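Local coordinates for extracellular solute-binding protein, family 5 (Chelativorans sp., PDB 6WM6), which binds EDTA and other aminopolycarboxylates in the periplasm, probably to deliver them to an ABC transporter for uptake, at residues E493-A498 and S512-L517; A280-V285 and D342-N347; V233-N238 and L252-I257; V113-R118 and K170-T175; T406-F411 and D437-P442. One frame throughout, in Å; residues are numbered along the deposited sequence. Where two conformers were deposited one is given.

Contact 1: residues E493-A498 and S512-L517; sequences EIIGKA and SEADEL
Ile494 reaches from helix 493-498 into the angle between Glu513, Ala514 and Leu517 of helix 512-517, and its two branches divide the work. The CG2 methyl, held anti to the backbone N by chi1 of -68°, rests on Ala514 CB at 3.7 Å. The longer branch diverges from it, and its end methyl CD1 lies against the carboxylate carbon CD of Glu513 at 3.6 Å. The Glu513 chain is extended and crosses Ile494 at about a right angle, so that its CB, CG and CD, and the carboxylate oxygen OE1, all lie close to that one methyl; Glu513 itself is exposed. Leu517, one turn further on, brings its CD1 to within 3.9 Å of Ile494 CD1, methyl against methyl. Helices 489-499 and 504-521 follow each other as an antiparallel helical hairpin; the axes of the two segments approach to 9.0 Å, with 155° between their directions. The small Ala514 is where the backbones come closest, its CA 6.1 Å from Ile494 CA. Ile495 touches Ala514 CB more loosely, through CG1, and also touches Ala471 of helix 467-474 and Leu511. Elsewhere on helix 512-517, Asp515 and Glu516 form salt bridges with Arg366, and Glu516 also with Arg370.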
# COMPACT_ATOMS: atom_id res chain seq x y z
N GLU A 493 10.03 5.98 -20.71
CA GLU A 493 9.42 7.05 -21.47
C GLU A 493 7.90 6.96 -21.41
O GLU A 493 7.20 7.97 -21.22
CB GLU A 493 9.91 7.00 -22.91
CG GLU A 493 9.22 7.95 -23.88
CD GLU A 493 9.67 7.73 -25.32
OE1 GLU A 493 10.29 6.68 -25.60
OE2 GLU A 493 9.41 8.61 -26.16
N ILE A 494 7.36 5.75 -21.56
CA ILE A 494 5.92 5.56 -21.51
C ILE A 494 5.37 5.94 -20.14
O ILE A 494 4.34 6.61 -20.04
CB ILE A 494 5.56 4.11 -21.86
CG1 ILE A 494 5.87 3.79 -23.32
CG2 ILE A 494 4.08 3.84 -21.56
CD1 ILE A 494 6.01 2.31 -23.59
N ILE A 495 6.05 5.51 -19.07
CA ILE A 495 5.58 5.83 -17.72
C ILE A 495 5.56 7.34 -17.52
O ILE A 495 4.61 7.88 -16.94
CB ILE A 495 6.45 5.10 -16.67
CG1 ILE A 495 6.18 3.60 -16.70
CG2 ILE A 495 6.21 5.70 -15.29
CD1 ILE A 495 7.16 2.76 -15.89
N GLY A 496 6.57 8.04 -18.04
CA GLY A 496 6.61 9.49 -17.89
C GLY A 496 5.48 10.17 -18.64
O GLY A 496 4.84 11.10 -18.12
N LYS A 497 5.18 9.70 -19.86
CA LYS A 497 4.04 10.26 -20.59
C LYS A 497 2.74 9.96 -19.86
O LYS A 497 1.85 10.82 -19.78
CB LYS A 497 4.00 9.69 -22.01
CG LYS A 497 5.10 10.25 -22.89
CD LYS A 497 5.13 9.60 -24.26
CE LYS A 497 6.21 10.21 -25.13
NZ LYS A 497 6.28 9.56 -26.47
N ALA A 498 2.61 8.77 -19.28
CA ALA A 498 1.39 8.43 -18.57
C ALA A 498 1.21 9.29 -17.32
O ALA A 498 0.09 9.67 -16.97
CB ALA A 498 1.42 6.95 -18.19
N SER A 512 -0.68 1.25 -20.63
CA SER A 512 -0.90 -0.12 -21.09
C SER A 512 0.28 -0.63 -21.93
O SER A 512 0.62 -1.81 -21.84
CB SER A 512 -2.20 -0.22 -21.89
OG SER A 512 -3.32 -0.02 -21.05
N GLU A 513 0.88 0.24 -22.76
CA GLU A 513 2.02 -0.19 -23.57
C GLU A 513 3.19 -0.61 -22.70
O GLU A 513 3.90 -1.58 -23.04
CB GLU A 513 2.41 0.93 -24.53
CG GLU A 513 3.45 0.48 -25.54
CD GLU A 513 3.95 1.59 -26.46
OE1 GLU A 513 3.51 2.76 -26.34
OE2 GLU A 513 4.82 1.28 -27.32
N ALA A 514 3.42 0.08 -21.59
CA ALA A 514 4.50 -0.31 -20.69
C ALA A 514 4.19 -1.63 -20.01
O ALA A 514 5.09 -2.44 -19.80
CB ALA A 514 4.73 0.78 -19.65
N ASP A 515 2.93 -1.88 -19.66
CA ASP A 515 2.54 -3.16 -19.09
C ASP A 515 2.84 -4.29 -20.06
O ASP A 515 3.35 -5.36 -19.66
CB ASP A 515 1.06 -3.11 -18.71
CG ASP A 515 0.63 -4.14 -17.68
OD1 ASP A 515 1.46 -4.69 -16.92
OD2 ASP A 515 -0.59 -4.39 -17.62
N GLU A 516 2.55 -4.10 -21.35
CA GLU A 516 2.85 -5.11 -22.36
C GLU A 516 4.35 -5.39 -22.39
O GLU A 516 4.78 -6.55 -22.37
CB GLU A 516 2.37 -4.65 -23.74
CG GLU A 516 0.87 -4.35 -23.85
CD GLU A 516 -0.03 -5.55 -24.03
OE1 GLU A 516 0.47 -6.66 -24.25
OE2 GLU A 516 -1.28 -5.37 -23.99
N LEU A 517 5.17 -4.35 -22.46
CA LEU A 517 6.62 -4.53 -22.53
C LEU A 517 7.16 -5.16 -21.25
O LEU A 517 8.07 -5.98 -21.30
CB LEU A 517 7.30 -3.19 -22.80
CG LEU A 517 7.01 -2.56 -24.16
CD1 LEU A 517 7.59 -1.15 -24.23
CD2 LEU A 517 7.56 -3.41 -25.30

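Contact 2: residues A280-V285 and D342-N347; sequences ATQDMV and DPYLRN
Tyr344 lays its ring over the first turn of helix 282-290, whose N-cap is Thr281: Thr281 OG1 accepts from Met284 N at 3.0 Å, and the tyrosine covers the backbone just where the helix begins. From its start the side chain is in contact. Tyr344 CB meets Gln282 CG at 3.7 Å, and with chi1 of 71° CG stands between the backbone N and the carbonyl carbon of Tyr344, a rotation that sets the ring flat against the opposite segment. Gln282 CB makes an off-centre CH-pi contact, 4.1 Å from the ring centroid and nearest the ring's CG. Further out, one face has the Gln282 N above its centre and the Thr281 carbonyl carbon toward its rim, while Leu345 CG of the tyrosine's own segment covers the opposite face. Tyr344 CD2 meets Val285 CG2 at 3.9 Å, an oblique approach of the valine methyl. The extended Gln282 side chain leaves the ring beside Tyr344 CB, its amide plane 12° from that of the ring; OE1 reaches Pro343 CB, and NE2 is hydrogen-bonded to Glu286. Pro531 of strand 524-537 also touches Tyr344 and Leu345, in the loop after helix 333-340. At the tip, Tyr344 OH donates to Ala280 O over a short 2.6 Å, with the hydroxyl oxygen tilted 26° from the carbonyl plane.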
# COMPACT_ATOMS: atom_id res chain seq x y z
N ALA A 280 -4.89 -13.26 5.95
CA ALA A 280 -5.94 -14.06 6.57
C ALA A 280 -6.06 -15.41 5.87
O ALA A 280 -5.91 -15.52 4.65
CB ALA A 280 -7.28 -13.33 6.50
N THR A 281 -6.36 -16.44 6.66
CA THR A 281 -6.47 -17.81 6.18
C THR A 281 -7.91 -18.28 6.29
O THR A 281 -8.75 -17.65 6.93
CB THR A 281 -5.60 -18.74 7.03
OG1 THR A 281 -6.07 -18.71 8.38
CG2 THR A 281 -4.14 -18.32 6.98
N GLN A 282 -8.18 -19.45 5.68
CA GLN A 282 -9.47 -20.09 5.85
C GLN A 282 -9.75 -20.37 7.32
O GLN A 282 -10.86 -20.12 7.80
CB GLN A 282 -9.51 -21.39 5.04
CG GLN A 282 -10.83 -22.12 5.14
CD GLN A 282 -10.94 -23.29 4.16
OE1 GLN A 282 -10.00 -23.59 3.44
NE2 GLN A 282 -12.10 -23.93 4.14
N ASP A 283 -8.76 -20.89 8.06
CA ASP A 283 -8.99 -21.17 9.47
C ASP A 283 -9.33 -19.90 10.24
O ASP A 283 -10.20 -19.91 11.12
CB ASP A 283 -7.76 -21.84 10.09
CG ASP A 283 -7.98 -22.20 11.55
OD1 ASP A 283 -8.88 -23.01 11.84
OD2 ASP A 283 -7.25 -21.66 12.41
N MET A 284 -8.66 -18.79 9.92
CA MET A 284 -8.95 -17.53 10.60
C MET A 284 -10.37 -17.07 10.32
O MET A 284 -11.09 -16.64 11.23
CB MET A 284 -7.93 -16.49 10.13
CG MET A 284 -8.09 -15.12 10.75
SD MET A 284 -6.88 -13.96 10.07
CE MET A 284 -5.35 -14.86 10.38
N VAL A 285 -10.82 -17.19 9.06
CA VAL A 285 -12.18 -16.80 8.70
C VAL A 285 -13.19 -17.67 9.43
O VAL A 285 -14.21 -17.18 9.94
CB VAL A 285 -12.37 -16.88 7.17
CG1 VAL A 285 -13.82 -16.63 6.80
CG2 VAL A 285 -11.45 -15.89 6.49
N ASP A 342 -9.39 -20.08 -3.58
CA ASP A 342 -10.75 -20.49 -3.92
C ASP A 342 -11.46 -21.27 -2.81
O ASP A 342 -12.71 -21.22 -2.78
CB ASP A 342 -10.79 -21.30 -5.22
CG ASP A 342 -10.34 -20.51 -6.45
OD1 ASP A 342 -10.21 -19.27 -6.37
OD2 ASP A 342 -10.14 -21.16 -7.50
N PRO A 343 -10.79 -22.01 -1.93
CA PRO A 343 -11.54 -22.76 -0.91
C PRO A 343 -12.32 -21.89 0.05
O PRO A 343 -13.30 -22.37 0.65
CB PRO A 343 -10.46 -23.57 -0.19
CG PRO A 343 -9.40 -23.76 -1.22
CD PRO A 343 -9.37 -22.42 -1.96
N TYR A 344 -11.95 -20.62 0.23
CA TYR A 344 -12.63 -19.76 1.19
C TYR A 344 -12.94 -18.37 0.65
O TYR A 344 -13.56 -17.57 1.37
CB TYR A 344 -11.84 -19.65 2.51
CG TYR A 344 -10.55 -18.86 2.49
CD1 TYR A 344 -9.42 -19.34 1.84
CD2 TYR A 344 -10.45 -17.64 3.16
CE1 TYR A 344 -8.22 -18.62 1.85
CE2 TYR A 344 -9.28 -16.93 3.16
CZ TYR A 344 -8.16 -17.41 2.51
OH TYR A 344 -6.99 -16.68 2.53
N LEU A 345 -12.58 -18.07 -0.59
CA LEU A 345 -12.84 -16.77 -1.21
C LEU A 345 -13.55 -17.02 -2.52
O LEU A 345 -12.99 -17.66 -3.42
CB LEU A 345 -11.53 -16.04 -1.46
CG LEU A 345 -10.63 -15.80 -0.25
CD1 LEU A 345 -9.29 -15.24 -0.69
CD2 LEU A 345 -11.30 -14.86 0.75
N ARG A 346 -14.79 -16.51 -2.65
CA ARG A 346 -15.59 -16.74 -3.84
C ARG A 346 -15.25 -15.75 -4.94
O ARG A 346 -14.99 -14.56 -4.67
CB ARG A 346 -17.08 -16.61 -3.51
N ASN A 347 -15.20 -16.23 -6.18
CA ASN A 347 -14.99 -15.39 -7.35
C ASN A 347 -13.79 -14.47 -7.15
O ASN A 347 -13.84 -13.26 -7.42
CB ASN A 347 -16.26 -14.60 -7.69
CG ASN A 347 -17.44 -15.51 -8.04
OD1 ASN A 347 -18.54 -15.31 -7.54
ND2 ASN A 347 -17.19 -16.50 -8.87

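Contact 3: residues V233-N238 and L252-I257; sequences VTLVPN and LKFRII
Val233 and Phe254 face each other as a hydrogen-bonded pair in an antiparallel ladder, and Leu235 with Leu252 forms the next such pair. Four backbone bonds join the strands. Val233 N reaches Phe254 O at 2.9 Å and is nearly straight, 170° at the hydrogen; Phe254 N returns to Val233 O. Leu235 N gives to Leu252 O at 2.8 Å, whereas Leu252 N approaches Leu235 O from above the carbonyl plane, at 3.0 Å. Between the pairs, Lys253 CA comes within 3.2 Å of Val233 O as a CA-H...O contact.

Apolar contacts gather on the face carrying Val233, Leu235, Leu252 and Phe254. Phe254 CG lies anti to its carbonyl carbon (chi1 -65°), which puts the ring edge against Leu235 CD1; this methyl lies near the ring plane, 3.7 Å from Phe254 CD2. Val233 CB and Phe254 CB stand 4.2 Å apart, a looser meeting close to the backbone.

On the other face Thr234 and Lys253 lie side by side, pointing the same way. The extended lysine passes the threonine with its methylenes, Lys253 CG at 3.9 Å from Thr234 OG1, and carries NZ onward to a salt bridge with Glu49.

These are the two inner strands of a four-stranded mixed sheet: strand 222-228 flanks 232-237, strand 49-54 runs parallel to 251-256, and helix 71-77 packs on Val233 and Phe254.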
# COMPACT_ATOMS: atom_id res chain seq x y z
N VAL A 233 -0.89 3.02 22.42
CA VAL A 233 -1.10 4.44 22.10
C VAL A 233 -2.50 4.79 22.56
O VAL A 233 -3.47 4.13 22.16
CB VAL A 233 -0.97 4.70 20.60
CG1 VAL A 233 -0.94 6.21 20.33
CG2 VAL A 233 0.25 4.01 20.00
N THR A 234 -2.63 5.82 23.39
CA THR A 234 -3.93 6.30 23.85
C THR A 234 -4.20 7.68 23.28
O THR A 234 -3.43 8.61 23.53
CB THR A 234 -3.99 6.33 25.38
OG1 THR A 234 -3.80 5.00 25.86
CG2 THR A 234 -5.34 6.82 25.83
N LEU A 235 -5.29 7.80 22.53
CA LEU A 235 -5.74 9.08 21.98
C LEU A 235 -7.04 9.52 22.64
O LEU A 235 -7.85 8.69 23.07
CB LEU A 235 -5.96 9.00 20.47
CG LEU A 235 -4.75 8.67 19.62
CD1 LEU A 235 -4.42 7.23 19.60
CD2 LEU A 235 -4.98 9.15 18.18
N VAL A 236 -7.23 10.83 22.71
CA VAL A 236 -8.44 11.45 23.25
C VAL A 236 -8.91 12.48 22.24
O VAL A 236 -8.15 12.88 21.34
CB VAL A 236 -8.16 12.12 24.63
CG1 VAL A 236 -7.80 11.05 25.66
CG2 VAL A 236 -7.06 13.18 24.49
N PRO A 237 -10.15 12.95 22.36
CA PRO A 237 -10.63 13.99 21.43
C PRO A 237 -9.72 15.21 21.42
O PRO A 237 -9.21 15.64 22.46
CB PRO A 237 -12.01 14.35 21.95
CG PRO A 237 -12.46 13.11 22.67
CD PRO A 237 -11.23 12.52 23.29
N ASN A 238 -9.55 15.77 20.25
CA ASN A 238 -8.97 17.09 20.07
C ASN A 238 -10.07 18.12 20.31
O ASN A 238 -11.00 18.20 19.50
CB ASN A 238 -8.40 17.18 18.66
CG ASN A 238 -7.96 18.58 18.28
OD1 ASN A 238 -7.97 19.51 19.11
ND2 ASN A 238 -7.55 18.73 17.03
N LEU A 252 -9.62 6.59 21.99
CA LEU A 252 -9.31 5.69 20.89
C LEU A 252 -7.90 5.17 21.15
O LEU A 252 -6.96 5.97 21.31
CB LEU A 252 -9.36 6.45 19.56
CG LEU A 252 -8.86 5.67 18.35
CD1 LEU A 252 -9.70 4.42 18.12
CD2 LEU A 252 -8.90 6.59 17.12
N LYS A 253 -7.76 3.86 21.25
CA LYS A 253 -6.51 3.25 21.65
C LYS A 253 -6.02 2.31 20.55
O LYS A 253 -6.82 1.63 19.90
CB LYS A 253 -6.68 2.45 22.95
CG LYS A 253 -6.91 3.35 24.16
CD LYS A 253 -7.32 2.57 25.39
CE LYS A 253 -7.36 3.51 26.58
NZ LYS A 253 -7.87 2.81 27.80
N PHE A 254 -4.70 2.28 20.35
CA PHE A 254 -4.05 1.31 19.47
C PHE A 254 -3.16 0.44 20.34
O PHE A 254 -2.20 0.95 20.95
CB PHE A 254 -3.29 2.03 18.37
CG PHE A 254 -4.17 2.79 17.44
CD1 PHE A 254 -4.86 2.14 16.43
CD2 PHE A 254 -4.32 4.15 17.58
CE1 PHE A 254 -5.68 2.83 15.57
CE2 PHE A 254 -5.15 4.87 16.70
CZ PHE A 254 -5.82 4.21 15.71
N ARG A 255 -3.50 -0.83 20.44
CA ARG A 255 -2.78 -1.79 21.26
C ARG A 255 -1.80 -2.56 20.39
O ARG A 255 -2.20 -3.15 19.38
CB ARG A 255 -3.77 -2.75 21.91
CG ARG A 255 -3.13 -3.87 22.74
CD ARG A 255 -2.70 -3.40 24.11
NE ARG A 255 -2.35 -4.55 24.94
CZ ARG A 255 -1.11 -4.93 25.24
NH1 ARG A 255 -0.07 -4.24 24.80
NH2 ARG A 255 -0.92 -6.00 26.00
N ILE A 256 -0.54 -2.56 20.78
CA ILE A 256 0.51 -3.20 20.00
C ILE A 256 0.53 -4.69 20.33
O ILE A 256 0.78 -5.08 21.48
CB ILE A 256 1.87 -2.53 20.28
CG1 ILE A 256 1.81 -1.08 19.76
CG2 ILE A 256 3.00 -3.30 19.62
CD1 ILE A 256 2.69 -0.12 20.51
N ILE A 257 0.28 -5.52 19.31
CA ILE A 257 0.33 -6.98 19.40
C ILE A 257 1.15 -7.43 18.20
O ILE A 257 0.62 -7.59 17.08
CB ILE A 257 -1.07 -7.62 19.38
CG1 ILE A 257 -1.93 -7.06 20.51
CG2 ILE A 257 -0.97 -9.15 19.48
CD1 ILE A 257 -3.36 -7.58 20.51

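Contact 4: residues V113-R118 and K170-T175; sequences VVYRIR and KVVTAT
The Tyr115 ring turns an edge to the partner strand, Val172 O lying near its plane, while one face takes Val113 CG1 of its own strand toward the rim. Phe134 and Phe187 also meet this ring, with planes at about 45° and 80°. The second flat group, the Arg116 guanidinium, has Val171 CG1 over one face, off-centre, in the conformer given here, one of two, a placement that is therefore tentative. Both belong to the central antiparallel pair of a four-stranded sheet, with strand 100-108 beyond one partner and 160-165 beyond the other. The backbone ladder is regular: Tyr115 N to Val172 O measures 2.8 Å, and Ala174 N to Val113 O is almost straight. Arg116 and Val171 share their face with Val114, whose CG1 touches Val171 CG1 at 3.8 Å. On the reverse face Ile117 CD1 meets Val172 CG2 at 4.0 Å, and Phe134 of helix 131-141 touches both residues. Past the end of the ladder, where Ile117 N still binds Lys170 O, the lysine bends at chi2 (-72°) and crosses Ile117 at about a right angle. Lys170 NZ donates to the Ile129 carbonyl outside the pair and, at 2.9 Å, to Arg118 O.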
# COMPACT_ATOMS: atom_id res chain seq x y z
N VAL A 113 -2.59 24.72 -9.42
CA VAL A 113 -3.61 24.23 -8.50
C VAL A 113 -3.76 25.25 -7.38
O VAL A 113 -2.76 25.71 -6.82
CB VAL A 113 -3.25 22.85 -7.92
CG1 VAL A 113 -4.26 22.44 -6.84
CG2 VAL A 113 -3.18 21.80 -9.02
N VAL A 114 -5.01 25.60 -7.06
CA VAL A 114 -5.32 26.52 -5.97
C VAL A 114 -6.10 25.77 -4.91
O VAL A 114 -7.11 25.12 -5.21
CB VAL A 114 -6.12 27.75 -6.46
CG1 VAL A 114 -6.53 28.62 -5.27
CG2 VAL A 114 -5.28 28.54 -7.44
N TYR A 115 -5.62 25.86 -3.67
CA TYR A 115 -6.28 25.30 -2.50
C TYR A 115 -6.85 26.46 -1.69
O TYR A 115 -6.13 27.43 -1.41
CB TYR A 115 -5.31 24.51 -1.61
CG TYR A 115 -4.60 23.36 -2.27
CD1 TYR A 115 -3.39 23.56 -2.92
CD2 TYR A 115 -5.11 22.06 -2.24
CE1 TYR A 115 -2.72 22.51 -3.52
CE2 TYR A 115 -4.46 21.01 -2.84
CZ TYR A 115 -3.27 21.23 -3.49
OH TYR A 115 -2.59 20.20 -4.12
N ARG A 116 -8.11 26.38 -1.31
CA ARG A 116 -8.71 27.34 -0.39
C ARG A 116 -9.01 26.57 0.90
O ARG A 116 -9.87 25.67 0.91
CB ARG A 116 -9.95 27.99 -1.00
CG ARG A 116 -9.56 28.90 -2.17
CD ARG A 116 -10.73 29.56 -2.90
NE ARG A 116 -10.26 30.23 -4.11
CZ ARG A 116 -9.78 31.47 -4.15
NH1 ARG A 116 -9.71 32.21 -3.05
NH2 ARG A 116 -9.37 31.99 -5.30
N ILE A 117 -8.26 26.89 1.95
CA ILE A 117 -8.38 26.24 3.25
C ILE A 117 -9.53 26.87 4.01
O ILE A 117 -9.69 28.10 4.01
CB ILE A 117 -7.05 26.42 4.02
CG1 ILE A 117 -5.88 25.86 3.22
CG2 ILE A 117 -7.16 25.79 5.41
CD1 ILE A 117 -4.53 26.27 3.82
N ARG A 118 -10.34 26.04 4.69
CA ARG A 118 -11.41 26.60 5.51
C ARG A 118 -10.86 27.53 6.58
O ARG A 118 -9.85 27.23 7.22
CB ARG A 118 -12.22 25.48 6.17
CG ARG A 118 -13.13 24.75 5.21
CD ARG A 118 -14.06 23.79 5.93
NE ARG A 118 -14.91 24.45 6.92
CZ ARG A 118 -14.95 24.15 8.22
NH1 ARG A 118 -14.19 23.17 8.73
NH2 ARG A 118 -15.77 24.81 9.03
N LYS A 170 -4.89 31.50 3.75
CA LYS A 170 -5.87 30.45 3.45
C LYS A 170 -6.01 30.13 1.97
O LYS A 170 -6.73 29.18 1.64
CB LYS A 170 -7.23 30.82 4.04
CG LYS A 170 -7.24 30.88 5.59
CD LYS A 170 -7.14 29.49 6.22
CE LYS A 170 -7.20 29.53 7.75
NZ LYS A 170 -7.36 28.16 8.32
N VAL A 171 -5.32 30.83 1.08
CA VAL A 171 -5.34 30.54 -0.35
C VAL A 171 -3.92 30.20 -0.78
O VAL A 171 -3.01 31.04 -0.69
CB VAL A 171 -5.89 31.71 -1.18
CG1 VAL A 171 -5.99 31.31 -2.64
CG2 VAL A 171 -7.25 32.15 -0.66
N VAL A 172 -3.72 28.97 -1.24
CA VAL A 172 -2.41 28.42 -1.57
C VAL A 172 -2.39 28.10 -3.05
O VAL A 172 -3.26 27.38 -3.54
CB VAL A 172 -2.12 27.15 -0.75
CG1 VAL A 172 -0.75 26.58 -1.09
CG2 VAL A 172 -2.23 27.44 0.73
N THR A 173 -1.40 28.62 -3.77
CA THR A 173 -1.28 28.43 -5.21
C THR A 173 -0.00 27.66 -5.53
O THR A 173 1.11 28.13 -5.22
CB THR A 173 -1.28 29.78 -5.93
OG1 THR A 173 -2.50 30.49 -5.64
CG2 THR A 173 -1.18 29.61 -7.44
N ALA A 174 -0.17 26.48 -6.13
CA ALA A 174 0.93 25.63 -6.57
C ALA A 174 1.10 25.75 -8.07
O ALA A 174 0.15 25.49 -8.82
CB ALA A 174 0.65 24.17 -6.21
N THR A 175 2.29 26.13 -8.51
CA THR A 175 2.61 26.20 -9.94
C THR A 175 3.62 25.10 -10.28
O THR A 175 4.66 25.00 -9.62
CB THR A 175 3.17 27.58 -10.31
OG1 THR A 175 2.24 28.60 -9.93
CG2 THR A 175 3.40 27.66 -11.82

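Contact 5: residues T406-F411 and D437-P442; sequences TLRLSF and DLLTGP
A beta-alpha-beta crossover brings strands 407-410 and 436-439 side by side in parallel, helix 416-429 making the connection. Asp437 N donates to Leu407 O at 2.7 Å, and Asp437 O receives Leu409 N; Leu409 O in turn takes Leu439 N, the same residue thus bonding through both its backbone groups. Leu409 and Leu438 lie alongside each other, pointing the same way, their CD2 methyls 3.8 Å apart. This face is the one the crossover helix covers, with Ala422 against Leu438 and Phe411. On the other face Leu439 CD1 packs on Arg408 CB at 3.8 Å, before the arginine bends at chi3 toward Asp455 and Gly452. Ser410, also on that side, directs OG to His457 in strand 456-462, which runs parallel along the far edge of 407-410. Beyond the strand ends the pairing passes to Phe411 and Thr440. Thr440 CB sits over a face of the Phe411 ring in a CH-pi contact, 4.1 Å from its centroid, with Leu439 O over a face as well and Leu438 CB at the edge. With OG1 anti to the backbone N (chi1 -171°), Thr440 OG1 donates to Phe411 O at 2.7 Å.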
# COMPACT_ATOMS: atom_id res chain seq x y z
N THR A 406 20.27 -25.33 -8.47
CA THR A 406 19.04 -25.28 -7.67
C THR A 406 18.64 -23.82 -7.49
O THR A 406 19.47 -22.96 -7.16
CB THR A 406 19.26 -25.95 -6.34
OG1 THR A 406 19.56 -27.35 -6.55
CG2 THR A 406 18.05 -25.83 -5.45
N LEU A 407 17.36 -23.53 -7.72
CA LEU A 407 16.86 -22.16 -7.67
C LEU A 407 16.53 -21.76 -6.25
O LEU A 407 15.86 -22.51 -5.52
CB LEU A 407 15.62 -22.06 -8.53
CG LEU A 407 15.79 -22.47 -10.00
CD1 LEU A 407 14.47 -22.35 -10.73
CD2 LEU A 407 16.85 -21.63 -10.67
N ARG A 408 16.96 -20.57 -5.87
CA ARG A 408 16.69 -20.02 -4.54
C ARG A 408 15.40 -19.21 -4.64
O ARG A 408 15.36 -18.18 -5.32
CB ARG A 408 17.85 -19.14 -4.10
CG ARG A 408 19.15 -19.92 -3.92
CD ARG A 408 20.37 -19.01 -4.07
NE ARG A 408 20.44 -18.38 -5.38
CZ ARG A 408 21.28 -17.39 -5.70
NH1 ARG A 408 22.12 -16.92 -4.80
NH2 ARG A 408 21.27 -16.88 -6.93
N LEU A 409 14.35 -19.69 -3.97
CA LEU A 409 13.03 -19.05 -3.96
C LEU A 409 12.79 -18.55 -2.55
O LEU A 409 12.59 -19.35 -1.63
CB LEU A 409 11.97 -20.05 -4.42
CG LEU A 409 10.50 -19.66 -4.25
CD1 LEU A 409 10.21 -18.24 -4.66
CD2 LEU A 409 9.65 -20.65 -5.05
N SER A 410 12.86 -17.24 -2.37
CA SER A 410 12.70 -16.62 -1.06
C SER A 410 11.36 -15.91 -0.94
O SER A 410 10.72 -15.54 -1.93
CB SER A 410 13.85 -15.66 -0.75
OG SER A 410 13.87 -14.56 -1.63
N PHE A 411 10.94 -15.72 0.31
CA PHE A 411 9.69 -15.04 0.60
C PHE A 411 9.70 -14.60 2.05
O PHE A 411 10.29 -15.28 2.90
CB PHE A 411 8.48 -15.94 0.31
CG PHE A 411 8.58 -17.31 0.89
CD1 PHE A 411 9.21 -18.32 0.18
CD2 PHE A 411 8.04 -17.61 2.13
CE1 PHE A 411 9.30 -19.59 0.69
CE2 PHE A 411 8.14 -18.89 2.66
CZ PHE A 411 8.77 -19.88 1.92
N ASP A 437 15.20 -24.35 -3.60
CA ASP A 437 15.46 -24.24 -2.17
C ASP A 437 14.57 -23.12 -1.66
O ASP A 437 14.66 -21.99 -2.15
CB ASP A 437 16.92 -23.89 -1.88
CG ASP A 437 17.83 -25.11 -1.89
OD1 ASP A 437 17.33 -26.24 -1.74
OD2 ASP A 437 19.06 -24.92 -2.04
N LEU A 438 13.68 -23.44 -0.72
CA LEU A 438 12.73 -22.46 -0.20
C LEU A 438 13.36 -21.76 1.00
O LEU A 438 13.79 -22.41 1.95
CB LEU A 438 11.43 -23.15 0.20
CG LEU A 438 10.72 -23.89 -0.94
CD1 LEU A 438 9.36 -24.40 -0.49
CD2 LEU A 438 10.57 -23.01 -2.18
N LEU A 439 13.44 -20.42 0.93
CA LEU A 439 14.16 -19.62 1.90
C LEU A 439 13.27 -18.53 2.47
O LEU A 439 12.54 -17.86 1.73
CB LEU A 439 15.40 -18.99 1.27
CG LEU A 439 16.32 -20.01 0.60
CD1 LEU A 439 17.29 -19.31 -0.34
CD2 LEU A 439 17.09 -20.84 1.62
N THR A 440 13.35 -18.31 3.77
CA THR A 440 12.49 -17.32 4.41
C THR A 440 13.20 -16.77 5.64
O THR A 440 14.43 -16.82 5.72
CB THR A 440 11.09 -17.92 4.65
OG1 THR A 440 10.17 -16.90 5.09
CG2 THR A 440 11.16 -19.04 5.69
N GLY A 441 12.44 -16.20 6.55
CA GLY A 441 13.00 -15.55 7.73
C GLY A 441 13.13 -14.05 7.55
O GLY A 441 12.80 -13.49 6.50
N PRO A 442 13.64 -13.37 8.57
CA PRO A 442 13.69 -11.90 8.52
C PRO A 442 14.65 -11.34 7.48
O PRO A 442 14.51 -10.18 7.10
CB PRO A 442 14.13 -11.51 9.94
CG PRO A 442 14.93 -12.69 10.40
CD PRO A 442 14.23 -13.90 9.82

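The five contacts are separate sites of one chain, none touching another. Contacts 4 and 5 are the most distant, about 50 Å between centres on opposite sides of the chain's centre; contacts 2 and 4 also lie on opposite sides of it, about 46 Å apart between centres. Contacts 3 and 4 each join the inner strands of a four-stranded sheet, with nearest atoms about 12 Å apart. Contact 5 belongs to the branched seven-stranded sheet, and contact 2 touches strand 524-537 of the same sheet; their nearest atoms are about 13 Å apart. Contact 1, purely helical, comes no closer than about 15 Å between nearest atoms to any other, the nearest being contact 4.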